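Local coordinates for coat protein (Sulfolobus turreted icosahedral virus, PDB 2BBD) that probably builds the icosahedral shell of an archaeal virus as its major capsid protein, with the double jelly-roll fold also found in capsids of bacterial and eukaryotic viruses, at residues Pro199-Leu205 with Asp291-Leu297; Tyr211-Tyr217 with Ala269-Phe275; Asp244-Val248 with Lys277-Gly281; Glu187-Val193 with Gln302-Leu308. All blocks are in the same frame, centred on the assembly; numbering follows the deposited sequence.

Contact 1: Pro199-Leu205 with Asp291-Leu297; sequences PIHVAYL and DSIEYDL
Ile-200 to Tyr-204 runs antiparallel to Ile-293 to Leu-297, the segment axes 4.6 Å apart at their closest and strongly twisted, with N-to-C directions 134° apart. Paired backbone bonds tie Ile-200 to Leu-297, and the register then slips by one: Val-202 N reaches Tyr-295 O, while Tyr-295 N bonds to Ala-203 O. Val-202 and Ala-203 thus both face Tyr-295, a classic beta bulge. At the bulge Val-202 lies over one face of the Tyr-295 ring, its CB 3.8 Å from the ring centroid in a CH-pi contact, and its CG2 branch reaches Leu-297 CG at 3.9 Å. These strands are an edge pair of a four-stranded sheet in a jelly roll; Tyr-295 and Leu-297 point inward, onto Val-305 and Val-216 of the facing sheet. The other side of the pair is polar. His-201 ND1 donates to Glu-294 OE1 at 2.7 Å, meeting the carboxylate from above its plane with a bent N-H...O angle of 140°. With CG between the backbone N and the carbonyl carbon (chi1 53°), the acid of Glu-294 lies beside the imidazole. Glu-294 OE2 lies 2.8 Å from Asp-296 OD1, two acceptors so close that the acids may share a proton. Beyond them the Tyr-204 ring is sandwiched: His-201 CE1 rests over one face, and Asp-291 CB stands 4.0 Å from the centroid on the opposite face, its carboxylate stacked on the ring. Two waters, both donating to Leu-205 O, bridge to the amides of Asp-291 and Ser-292 where the strands part.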
# COMPACT_ATOMS: atom_id res chain seq x y z
N PRO A 199 -14.55 -0.20 -21.02
CA PRO A 199 -13.45 0.41 -20.27
C PRO A 199 -12.91 1.70 -20.87
O PRO A 199 -12.63 1.78 -22.07
CB PRO A 199 -12.39 -0.69 -20.24
CG PRO A 199 -13.21 -1.96 -20.29
CD PRO A 199 -14.26 -1.61 -21.33
N ILE A 200 -12.76 2.72 -20.03
CA ILE A 200 -12.24 4.00 -20.47
C ILE A 200 -10.94 4.30 -19.73
O ILE A 200 -10.70 3.78 -18.64
CB ILE A 200 -13.25 5.13 -20.22
CG1 ILE A 200 -13.47 5.34 -18.72
CG2 ILE A 200 -14.58 4.79 -20.90
CD1 ILE A 200 -14.36 6.50 -18.42
N HIS A 201 -10.10 5.13 -20.34
CA HIS A 201 -8.80 5.49 -19.78
C HIS A 201 -8.82 6.11 -18.39
O HIS A 201 -9.48 7.13 -18.16
CB HIS A 201 -8.09 6.46 -20.72
CG HIS A 201 -6.79 6.97 -20.17
ND1 HIS A 201 -5.62 6.25 -20.23
CD2 HIS A 201 -6.49 8.12 -19.52
CE1 HIS A 201 -4.65 6.92 -19.64
NE2 HIS A 201 -5.15 8.06 -19.19
N VAL A 202 -8.10 5.49 -17.46
CA VAL A 202 -7.99 6.01 -16.10
C VAL A 202 -6.64 6.75 -15.98
O VAL A 202 -6.61 7.95 -15.70
CB VAL A 202 -8.03 4.87 -15.07
CG1 VAL A 202 -7.95 5.45 -13.67
CG2 VAL A 202 -9.31 4.05 -15.26
N ALA A 203 -5.54 6.04 -16.22
CA ALA A 203 -4.21 6.63 -16.14
C ALA A 203 -3.17 5.80 -16.88
O ALA A 203 -3.42 4.67 -17.28
CB ALA A 203 -3.79 6.78 -14.67
N TYR A 204 -1.98 6.39 -17.06
CA TYR A 204 -0.86 5.70 -17.70
C TYR A 204 0.08 5.30 -16.59
O TYR A 204 0.19 5.99 -15.58
CB TYR A 204 -0.10 6.64 -18.65
CG TYR A 204 -0.88 7.06 -19.88
CD1 TYR A 204 -1.11 6.17 -20.93
CD2 TYR A 204 -1.37 8.36 -20.00
CE1 TYR A 204 -1.83 6.57 -22.07
CE2 TYR A 204 -2.08 8.77 -21.12
CZ TYR A 204 -2.30 7.87 -22.15
OH TYR A 204 -3.03 8.29 -23.24
N LEU A 205 0.75 4.16 -16.75
CA LEU A 205 1.71 3.73 -15.74
C LEU A 205 3.01 4.45 -16.10
O LEU A 205 3.44 4.42 -17.25
CB LEU A 205 1.96 2.22 -15.80
CG LEU A 205 0.78 1.25 -15.78
CD1 LEU A 205 1.29 -0.11 -15.33
CD2 LEU A 205 -0.32 1.75 -14.86
N ASP A 291 3.67 7.25 -21.15
CA ASP A 291 2.35 7.18 -21.77
C ASP A 291 2.21 6.05 -22.79
O ASP A 291 1.63 6.23 -23.86
CB ASP A 291 2.04 8.51 -22.45
CG ASP A 291 2.14 9.68 -21.50
OD1 ASP A 291 2.12 10.83 -21.97
OD2 ASP A 291 2.23 9.43 -20.28
N SER A 292 2.73 4.88 -22.45
CA SER A 292 2.66 3.75 -23.36
C SER A 292 1.73 2.64 -22.88
O SER A 292 1.25 1.84 -23.68
CB SER A 292 4.07 3.19 -23.58
OG SER A 292 4.90 4.17 -24.16
N ILE A 293 1.49 2.59 -21.57
CA ILE A 293 0.60 1.58 -21.02
C ILE A 293 -0.38 2.26 -20.07
O ILE A 293 0.02 3.01 -19.18
CB ILE A 293 1.38 0.49 -20.27
CG1 ILE A 293 2.49 -0.07 -21.18
CG2 ILE A 293 0.44 -0.64 -19.87
CD1 ILE A 293 3.31 -1.20 -20.56
N GLU A 294 -1.66 2.00 -20.28
CA GLU A 294 -2.73 2.58 -19.48
C GLU A 294 -3.59 1.49 -18.87
O GLU A 294 -3.59 0.35 -19.34
CB GLU A 294 -3.64 3.43 -20.38
CG GLU A 294 -4.14 2.65 -21.61
CD GLU A 294 -5.29 3.31 -22.34
OE1 GLU A 294 -5.36 4.56 -22.37
OE2 GLU A 294 -6.12 2.58 -22.93
N TYR A 295 -4.29 1.83 -17.79
CA TYR A 295 -5.22 0.88 -17.20
C TYR A 295 -6.58 1.58 -17.35
O TYR A 295 -6.68 2.79 -17.15
CB TYR A 295 -4.86 0.53 -15.75
CG TYR A 295 -5.29 1.48 -14.66
CD1 TYR A 295 -6.55 1.37 -14.08
CD2 TYR A 295 -4.41 2.44 -14.16
CE1 TYR A 295 -6.92 2.19 -13.01
CE2 TYR A 295 -4.77 3.26 -13.10
CZ TYR A 295 -6.03 3.13 -12.53
OH TYR A 295 -6.39 3.96 -11.49
N ASP A 296 -7.59 0.81 -17.75
CA ASP A 296 -8.92 1.35 -17.99
C ASP A 296 -9.98 0.62 -17.18
O ASP A 296 -9.83 -0.56 -16.84
CB ASP A 296 -9.27 1.22 -19.47
CG ASP A 296 -8.13 1.66 -20.38
OD1 ASP A 296 -7.93 1.01 -21.43
OD2 ASP A 296 -7.44 2.65 -20.06
N LEU A 297 -11.07 1.32 -16.89
CA LEU A 297 -12.16 0.72 -16.14
C LEU A 297 -13.54 1.02 -16.73
O LEU A 297 -13.74 2.04 -17.39
CB LEU A 297 -12.14 1.19 -14.69
CG LEU A 297 -10.94 0.84 -13.79
CD1 LEU A 297 -11.13 1.53 -12.44
CD2 LEU A 297 -10.83 -0.68 -13.62
O HOH W 1 3.75 7.14 -18.20
O HOH W 2 3.37 3.99 -20.00

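Contact 2: Tyr211-Tyr217 with Ala269-Phe275; sequences YKRQLVY and ASAIIDF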
# COMPACT_ATOMS: atom_id res chain seq x y z
N TYR A 211 6.75 -2.92 -12.13
CA TYR A 211 5.44 -3.14 -11.51
C TYR A 211 5.19 -4.60 -11.14
O TYR A 211 5.24 -5.49 -11.99
CB TYR A 211 4.33 -2.66 -12.44
CG TYR A 211 4.31 -1.16 -12.62
CD1 TYR A 211 3.38 -0.37 -11.95
CD2 TYR A 211 5.24 -0.52 -13.45
CE1 TYR A 211 3.37 1.02 -12.09
CE2 TYR A 211 5.24 0.86 -13.59
CZ TYR A 211 4.31 1.62 -12.91
OH TYR A 211 4.33 2.99 -13.03
N LYS A 212 4.92 -4.84 -9.87
CA LYS A 212 4.65 -6.19 -9.41
C LYS A 212 3.14 -6.40 -9.36
O LYS A 212 2.61 -7.33 -9.97
CB LYS A 212 5.28 -6.42 -8.03
CG LYS A 212 5.03 -7.80 -7.47
CD LYS A 212 5.74 -8.00 -6.14
CE LYS A 212 5.39 -9.34 -5.53
NZ LYS A 212 5.89 -9.48 -4.13
N ARG A 213 2.43 -5.55 -8.63
CA ARG A 213 0.98 -5.68 -8.56
C ARG A 213 0.30 -4.35 -8.34
O ARG A 213 0.89 -3.40 -7.80
CB ARG A 213 0.59 -6.67 -7.45
CG ARG A 213 0.92 -6.22 -6.05
CD ARG A 213 0.66 -7.34 -5.08
NE ARG A 213 1.36 -8.55 -5.48
CZ ARG A 213 1.76 -9.49 -4.65
NH1 ARG A 213 1.53 -9.38 -3.34
NH2 ARG A 213 2.41 -10.56 -5.11
N GLN A 214 -0.95 -4.27 -8.79
CA GLN A 214 -1.72 -3.05 -8.67
C GLN A 214 -3.02 -3.28 -7.94
O GLN A 214 -3.81 -4.15 -8.32
CB GLN A 214 -2.02 -2.50 -10.06
CG GLN A 214 -2.77 -1.18 -10.07
CD GLN A 214 -3.32 -0.85 -11.44
OE1 GLN A 214 -3.75 0.27 -11.70
NE2 GLN A 214 -3.31 -1.84 -12.33
N LEU A 215 -3.23 -2.51 -6.88
CA LEU A 215 -4.46 -2.59 -6.11
C LEU A 215 -5.34 -1.45 -6.58
O LEU A 215 -4.93 -0.30 -6.58
CB LEU A 215 -4.21 -2.43 -4.61
CG LEU A 215 -5.49 -2.10 -3.81
CD1 LEU A 215 -6.53 -3.22 -3.98
CD2 LEU A 215 -5.15 -1.88 -2.34
N VAL A 216 -6.54 -1.79 -7.02
CA VAL A 216 -7.46 -0.77 -7.49
C VAL A 216 -8.76 -0.84 -6.71
O VAL A 216 -9.33 -1.92 -6.54
CB VAL A 216 -7.82 -0.96 -8.98
CG1 VAL A 216 -8.78 0.15 -9.42
CG2 VAL A 216 -6.55 -0.96 -9.83
N TYR A 217 -9.22 0.31 -6.23
CA TYR A 217 -10.49 0.36 -5.54
C TYR A 217 -11.20 1.63 -5.97
O TYR A 217 -10.56 2.62 -6.32
CB TYR A 217 -10.35 0.29 -4.01
CG TYR A 217 -9.51 1.36 -3.37
CD1 TYR A 217 -8.12 1.26 -3.35
CD2 TYR A 217 -10.10 2.44 -2.73
CE1 TYR A 217 -7.34 2.21 -2.69
CE2 TYR A 217 -9.33 3.41 -2.07
CZ TYR A 217 -7.94 3.28 -2.05
OH TYR A 217 -7.17 4.21 -1.39
N ALA A 269 -15.81 -3.35 -4.81
CA ALA A 269 -15.12 -2.34 -5.60
C ALA A 269 -13.61 -2.34 -5.51
O ALA A 269 -12.96 -1.36 -5.87
CB ALA A 269 -15.66 -0.94 -5.24
N SER A 270 -13.04 -3.46 -5.06
CA SER A 270 -11.59 -3.57 -4.92
C SER A 270 -11.06 -4.82 -5.60
O SER A 270 -11.68 -5.88 -5.52
CB SER A 270 -11.21 -3.61 -3.44
OG SER A 270 -11.68 -4.81 -2.83
N ALA A 271 -9.90 -4.70 -6.24
CA ALA A 271 -9.27 -5.83 -6.90
C ALA A 271 -7.77 -5.62 -7.09
O ALA A 271 -7.28 -4.49 -7.17
CB ALA A 271 -9.95 -6.12 -8.25
N ILE A 272 -7.03 -6.72 -7.16
CA ILE A 272 -5.59 -6.66 -7.36
C ILE A 272 -5.18 -7.30 -8.68
O ILE A 272 -5.66 -8.38 -9.05
CB ILE A 272 -4.83 -7.37 -6.24
CG1 ILE A 272 -4.99 -6.58 -4.92
CG2 ILE A 272 -3.37 -7.52 -6.63
CD1 ILE A 272 -4.42 -7.28 -3.70
N ILE A 273 -4.29 -6.62 -9.40
CA ILE A 273 -3.77 -7.12 -10.66
C ILE A 273 -2.33 -7.56 -10.48
O ILE A 273 -1.44 -6.72 -10.34
CB ILE A 273 -3.75 -6.04 -11.78
CG1 ILE A 273 -5.17 -5.63 -12.16
CG2 ILE A 273 -2.99 -6.56 -12.99
CD1 ILE A 273 -5.78 -4.64 -11.19
N ASP A 274 -2.10 -8.86 -10.44
CA ASP A 274 -0.74 -9.37 -10.33
C ASP A 274 -0.22 -9.48 -11.75
O ASP A 274 -0.57 -10.40 -12.48
CB ASP A 274 -0.72 -10.73 -9.64
CG ASP A 274 -1.05 -10.65 -8.16
OD1 ASP A 274 -2.23 -10.75 -7.80
OD2 ASP A 274 -0.11 -10.46 -7.36
N PHE A 275 0.60 -8.51 -12.14
CA PHE A 275 1.15 -8.45 -13.48
C PHE A 275 1.83 -9.71 -14.01
O PHE A 275 1.66 -10.05 -15.18
CB PHE A 275 2.09 -7.25 -13.58
CG PHE A 275 1.39 -5.93 -13.36
CD1 PHE A 275 0.46 -5.45 -14.28
CD2 PHE A 275 1.64 -5.17 -12.21
CE1 PHE A 275 -0.22 -4.25 -14.06
CE2 PHE A 275 0.97 -3.97 -11.97
CZ PHE A 275 0.03 -3.51 -12.90
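Arg-213 and Asp-274 lie side by side on one face of the strand pair, joined by a salt bridge from NE to OD2 of 3.1 Å. The guanidinium and carboxylate planes are 69° apart, and OD2 alone of the carboxylate oxygens makes the bridge, not a flat two-pronged fit. A bend at chi3 (54°) folds the arginine chain back to bring NE beside the acid. Further along that face Leu-215 CD1 meets Ile-272 CG1 at 3.8 Å. On the other face Val-216 CG2 touches Ile-273 CD1 at 4.0 Å, and the Phe-275 ring tucks against the chain, with CE2 3.6 Å from Tyr-211 CB and CZ at the same distance from Gln-214 CB. The backbones alternate regularly beneath these groups; the bond from Val-216 N to Ala-271 O is 2.8 Å and nearly straight at 175°. Together they lie at the margin of the sheet that, in this second jelly roll, also holds strands 182-193 and 303-313. A classic bulge at Lys-212 and Arg-213, both facing Val-310, marks the inner strand's opposite flank. The second shell fixes the polar ends: Tyr-261 OH, from helix 250-261, bonds to Asp-274 OD1, while the Gln-214 amide is gripped at both atoms, NE2 by Tyr-233 OH and OE1 by Ser-307 OG. That helix packs on Ala-271 and Ile-272, and helix 79-89 reaches Leu-215.

Contact 3: Asp244-Val248 with Lys277-Gly281; sequences DKIKV and KYFNG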
# COMPACT_ATOMS: atom_id res chain seq x y z
N ASP A 244 -4.23 -4.92 -26.16
CA ASP A 244 -4.66 -5.23 -24.80
C ASP A 244 -3.74 -6.31 -24.25
O ASP A 244 -3.38 -7.24 -24.97
CB ASP A 244 -6.09 -5.78 -24.79
CG ASP A 244 -7.15 -4.69 -24.78
OD1 ASP A 244 -8.34 -5.02 -24.96
OD2 ASP A 244 -6.80 -3.50 -24.59
N LYS A 245 -3.36 -6.19 -22.99
CA LYS A 245 -2.52 -7.19 -22.34
C LYS A 245 -3.40 -7.84 -21.27
O LYS A 245 -3.16 -8.98 -20.85
CB LYS A 245 -1.30 -6.53 -21.69
CG LYS A 245 -0.25 -6.07 -22.69
CD LYS A 245 0.29 -7.25 -23.50
CE LYS A 245 0.94 -8.30 -22.61
NZ LYS A 245 1.58 -9.40 -23.38
N ILE A 246 -4.41 -7.10 -20.84
CA ILE A 246 -5.35 -7.59 -19.86
C ILE A 246 -6.72 -6.99 -20.16
O ILE A 246 -6.86 -5.78 -20.36
CB ILE A 246 -4.96 -7.19 -18.42
CG1 ILE A 246 -3.51 -7.55 -18.14
CG2 ILE A 246 -5.88 -7.91 -17.43
CD1 ILE A 246 -3.04 -7.18 -16.74
N LYS A 247 -7.72 -7.86 -20.22
CA LYS A 247 -9.10 -7.47 -20.49
C LYS A 247 -9.92 -8.50 -19.71
O LYS A 247 -10.07 -9.64 -20.15
CB LYS A 247 -9.41 -7.56 -21.98
CG LYS A 247 -10.79 -7.08 -22.35
CD LYS A 247 -10.89 -5.57 -22.25
CE LYS A 247 -12.29 -5.10 -22.63
NZ LYS A 247 -12.68 -5.62 -23.97
N VAL A 248 -10.42 -8.09 -18.56
CA VAL A 248 -11.15 -9.01 -17.70
C VAL A 248 -12.31 -8.33 -17.01
O VAL A 248 -12.34 -7.11 -16.89
CB VAL A 248 -10.19 -9.61 -16.62
CG1 VAL A 248 -10.96 -10.46 -15.62
CG2 VAL A 248 -9.11 -10.44 -17.30
N LYS A 277 1.00 -12.51 -13.80
CA LYS A 277 -0.03 -13.44 -14.27
C LYS A 277 -0.45 -13.11 -15.70
O LYS A 277 -1.21 -13.85 -16.31
CB LYS A 277 -1.27 -13.37 -13.36
CG LYS A 277 -1.09 -13.98 -11.98
CD LYS A 277 -2.39 -13.87 -11.21
CE LYS A 277 -2.27 -14.37 -9.78
NZ LYS A 277 -2.01 -15.84 -9.69
N TYR A 278 0.04 -11.99 -16.22
CA TYR A 278 -0.31 -11.57 -17.57
C TYR A 278 0.92 -11.25 -18.41
O TYR A 278 0.83 -11.01 -19.61
CB TYR A 278 -1.24 -10.36 -17.53
CG TYR A 278 -2.53 -10.62 -16.80
CD1 TYR A 278 -2.60 -10.53 -15.41
CD2 TYR A 278 -3.68 -10.98 -17.50
CE1 TYR A 278 -3.80 -10.79 -14.73
CE2 TYR A 278 -4.88 -11.24 -16.83
CZ TYR A 278 -4.93 -11.15 -15.46
OH TYR A 278 -6.10 -11.43 -14.81
N PHE A 279 2.08 -11.23 -17.76
CA PHE A 279 3.34 -10.98 -18.43
C PHE A 279 4.27 -12.07 -17.94
O PHE A 279 3.95 -12.75 -16.97
CB PHE A 279 3.92 -9.61 -18.04
CG PHE A 279 3.19 -8.44 -18.61
CD1 PHE A 279 2.05 -7.94 -17.99
CD2 PHE A 279 3.64 -7.82 -19.78
CE1 PHE A 279 1.38 -6.84 -18.51
CE2 PHE A 279 2.98 -6.72 -20.32
CZ PHE A 279 1.84 -6.23 -19.68
N ASN A 280 5.42 -12.25 -18.59
CA ASN A 280 6.35 -13.27 -18.12
C ASN A 280 7.20 -12.57 -17.07
O ASN A 280 8.21 -11.94 -17.39
CB ASN A 280 7.20 -13.79 -19.27
CG ASN A 280 8.11 -14.93 -18.84
OD1 ASN A 280 9.20 -14.71 -18.32
ND2 ASN A 280 7.64 -16.17 -19.04
N GLY A 281 6.77 -12.67 -15.82
CA GLY A 281 7.47 -12.01 -14.73
C GLY A 281 6.77 -10.69 -14.48
O GLY A 281 5.68 -10.46 -15.00
O HOH W 3 2.59 -11.30 -21.88
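Ile-246 presses flat against the Tyr-278 ring, and this is where the two segments pack tightly. Its CD1 stands 3.8 Å from the ring centroid, 26° off the normal, in a CH-pi contact over the face, while CG2 lies above Tyr-278 CE2 at 3.5 Å. With CG1 anti to the carbonyl carbon (chi1 -51°) and the chain extended beyond it, the isoleucine spreads both branches along the ring instead of touching it with a single methyl. Val-248 CG2 adds a looser touch, 4.0 Å from Tyr-278 OH. That hydroxyl is hydrogen-bonded to Glu-256, and the ring also packs on Leu-253, so helix 250-261 helps to position it. No direct hydrogen bond crosses between the segments. In jelly-roll terms the strand 243-249 is an outermost strand of one sheet and 270-284 of the other, the helix linking them in sequence; the contact lies at the margin where the edges of the two sheets approach. Lys-245 and Ile-246 form a classic bulge opposite Leu-235, and there the chain turns a corner, so that both side chains head toward the 277-281 loop. The lysine lies on the more solvent-facing, water-bridged side, though its CE still touches a ring closely, 3.4 Å from Phe-279 CE2. Its chain, bent at chi2 and chi3, arches across at about a right angle, so its methylene groups lie over the phenyl face. The ammonium end turns instead to a water: NZ donates to it at 2.6 Å, and the water in turn donates to Tyr-278 O at 2.9 Å, a bridge in place of a direct bond.

Contact 4: Glu187-Val193 with Gln302-Leu308; sequences EIPTFNV and QDNVYSL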
# COMPACT_ATOMS: atom_id res chain seq x y z
N GLU A 187 0.60 5.39 -4.17
CA GLU A 187 -0.82 5.38 -4.47
C GLU A 187 -1.14 6.62 -5.30
O GLU A 187 -0.81 7.74 -4.92
CB GLU A 187 -1.66 5.39 -3.18
CG GLU A 187 -3.11 5.01 -3.44
CD GLU A 187 -3.94 4.95 -2.17
OE1 GLU A 187 -4.83 4.09 -2.10
OE2 GLU A 187 -3.72 5.77 -1.26
N ILE A 188 -1.79 6.40 -6.45
CA ILE A 188 -2.15 7.48 -7.35
C ILE A 188 -3.65 7.49 -7.62
O ILE A 188 -4.22 6.51 -8.10
CB ILE A 188 -1.41 7.35 -8.69
CG1 ILE A 188 0.10 7.24 -8.44
CG2 ILE A 188 -1.72 8.56 -9.58
CD1 ILE A 188 0.90 7.00 -9.69
N PRO A 189 -4.30 8.62 -7.32
CA PRO A 189 -5.75 8.74 -7.53
C PRO A 189 -6.10 9.27 -8.92
O PRO A 189 -5.25 9.81 -9.62
CB PRO A 189 -6.16 9.70 -6.45
CG PRO A 189 -5.01 10.69 -6.46
CD PRO A 189 -3.78 9.79 -6.58
N THR A 190 -7.36 9.08 -9.29
CA THR A 190 -7.90 9.59 -10.55
C THR A 190 -9.34 9.94 -10.22
O THR A 190 -10.18 9.06 -9.98
CB THR A 190 -7.90 8.56 -11.70
OG1 THR A 190 -6.55 8.19 -12.03
CG2 THR A 190 -8.57 9.17 -12.93
N PHE A 191 -9.63 11.23 -10.19
CA PHE A 191 -10.96 11.69 -9.85
C PHE A 191 -11.91 11.83 -11.03
O PHE A 191 -11.49 11.97 -12.18
CB PHE A 191 -10.86 13.03 -9.11
CG PHE A 191 -9.90 12.99 -7.95
CD1 PHE A 191 -10.13 12.17 -6.85
CD2 PHE A 191 -8.73 13.76 -7.97
CE1 PHE A 191 -9.21 12.10 -5.79
CE2 PHE A 191 -7.81 13.70 -6.92
CZ PHE A 191 -8.05 12.87 -5.83
N ASN A 192 -13.19 11.75 -10.72
CA ASN A 192 -14.26 11.92 -11.68
C ASN A 192 -14.23 11.04 -12.91
O ASN A 192 -14.39 11.53 -14.02
CB ASN A 192 -14.31 13.39 -12.09
CG ASN A 192 -14.11 14.33 -10.90
OD1 ASN A 192 -14.83 14.24 -9.91
ND2 ASN A 192 -13.14 15.23 -11.01
N VAL A 193 -14.03 9.74 -12.73
CA VAL A 193 -14.02 8.82 -13.85
C VAL A 193 -15.49 8.52 -14.17
O VAL A 193 -16.22 7.97 -13.35
CB VAL A 193 -13.32 7.51 -13.50
CG1 VAL A 193 -13.40 6.56 -14.69
CG2 VAL A 193 -11.87 7.78 -13.10
N GLN A 302 -20.25 7.28 -11.93
CA GLN A 302 -19.06 8.13 -12.02
C GLN A 302 -18.46 8.12 -10.62
O GLN A 302 -19.07 8.59 -9.67
CB GLN A 302 -19.43 9.56 -12.42
CG GLN A 302 -18.21 10.46 -12.56
CD GLN A 302 -18.55 11.81 -13.16
OE1 GLN A 302 -19.17 11.89 -14.22
NE2 GLN A 302 -18.13 12.88 -12.50
N ASP A 303 -17.25 7.57 -10.51
CA ASP A 303 -16.60 7.48 -9.21
C ASP A 303 -15.17 7.98 -9.23
O ASP A 303 -14.62 8.34 -10.28
CB ASP A 303 -16.54 6.02 -8.71
CG ASP A 303 -17.88 5.32 -8.76
OD1 ASP A 303 -18.90 5.94 -8.41
OD2 ASP A 303 -17.89 4.12 -9.12
N ASN A 304 -14.55 7.98 -8.06
CA ASN A 304 -13.17 8.36 -7.94
C ASN A 304 -12.42 7.04 -7.82
O ASN A 304 -12.85 6.13 -7.11
CB ASN A 304 -12.97 9.26 -6.73
CG ASN A 304 -13.58 10.64 -6.93
OD1 ASN A 304 -13.58 11.17 -8.05
ND2 ASN A 304 -14.09 11.23 -5.86
N VAL A 305 -11.32 6.93 -8.56
CA VAL A 305 -10.52 5.71 -8.59
C VAL A 305 -9.17 5.86 -7.89
O VAL A 305 -8.49 6.87 -8.03
CB VAL A 305 -10.27 5.26 -10.05
CG1 VAL A 305 -9.55 3.92 -10.07
CG2 VAL A 305 -11.61 5.20 -10.81
N TYR A 306 -8.79 4.82 -7.16
CA TYR A 306 -7.52 4.81 -6.46
C TYR A 306 -6.68 3.61 -6.84
O TYR A 306 -7.13 2.47 -6.77
CB TYR A 306 -7.78 4.82 -4.96
CG TYR A 306 -8.47 6.09 -4.55
CD1 TYR A 306 -7.75 7.27 -4.37
CD2 TYR A 306 -9.85 6.13 -4.42
CE1 TYR A 306 -8.39 8.45 -4.07
CE2 TYR A 306 -10.51 7.30 -4.13
CZ TYR A 306 -9.78 8.46 -3.96
OH TYR A 306 -10.44 9.64 -3.69
N SER A 307 -5.45 3.90 -7.25
CA SER A 307 -4.53 2.85 -7.66
C SER A 307 -3.26 2.84 -6.79
O SER A 307 -2.48 3.80 -6.79
CB SER A 307 -4.15 3.06 -9.12
OG SER A 307 -3.20 2.11 -9.53
N LEU A 308 -3.08 1.76 -6.05
CA LEU A 308 -1.90 1.61 -5.20
C LEU A 308 -0.95 0.64 -5.91
O LEU A 308 -1.23 -0.56 -6.04
CB LEU A 308 -2.30 1.06 -3.83
CG LEU A 308 -1.21 1.04 -2.74
CD1 LEU A 308 -1.86 0.86 -1.38
CD2 LEU A 308 -0.22 -0.07 -3.01
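Ser-307 O is held twice from the neighbouring strand, by Ile-188 N at 2.7 Å in a nearly straight bond (169°) and by a CA-H...O contact from Glu-187 CA at 3.3 Å. From there paired bonds continue through Thr-190 and Val-305, the segments running antiparallel. Past Thr-190 the regular alternation breaks: Val-193 pairs with Asp-303, so the strand 187-193 has one residue more than its partner, a beta bulge. Asn-192 takes up the extra length in a left-handed backbone conformation, and its N-H is received by a side chain: Asn-304 OD1 accepts it at 2.8 Å, nearly along the C=O axis. Asn-304 CG is anti to the carbonyl carbon (chi1 -71°), which swings the amide toward the bulge. The same amide stands at the edge of the Phe-191 ring, the planes almost perpendicular at 89°. In the second jelly roll these are the first and last strands, lying side by side in one sheet and thereby closing the domain's topology. On the face of Pro-189 and Tyr-306, Pro-189 CB packs on Tyr-306 CE1 at 3.5 Å, and Tyr-306 OH comes in at the phenylalanine ring edge, 3.5 Å from Phe-191 CE1. Glu-187 extends along this face as well; its OE2 bonds to Ser-78 OG, and OE1 lies very close to Tyr-217 OH, probably as a hydrogen bond. The opposite face looks into the sandwich. There Val-193 CG2 and Val-305 CG2 meet at 3.5 Å, tighter than ordinary methyl contact, beneath strands 200-204 and 293-299.

Contacts 2 and 4 both belong to one sheet, where strands 210-219 and 303-313 are neighbours and join them through the bond from Leu-308 N to Leu-215 O. Contact 1 lies in the facing sheet, and its Tyr-295 and Leu-297 pack onto both. Contact 3 alone bridges the two sheets, meeting contact 2 where Ile-246 touches Ile-273. Burial runs from contact 2, largely buried and flanked by helices, through the partly buried contacts 1 and 4 to contact 3 at the surface. The chemistry follows: strand pairing with side-chain polar links in contacts 1, 2 and 4, whereas contact 3 has no direct hydrogen bond between its segments and relies on ring packing and one bridging water.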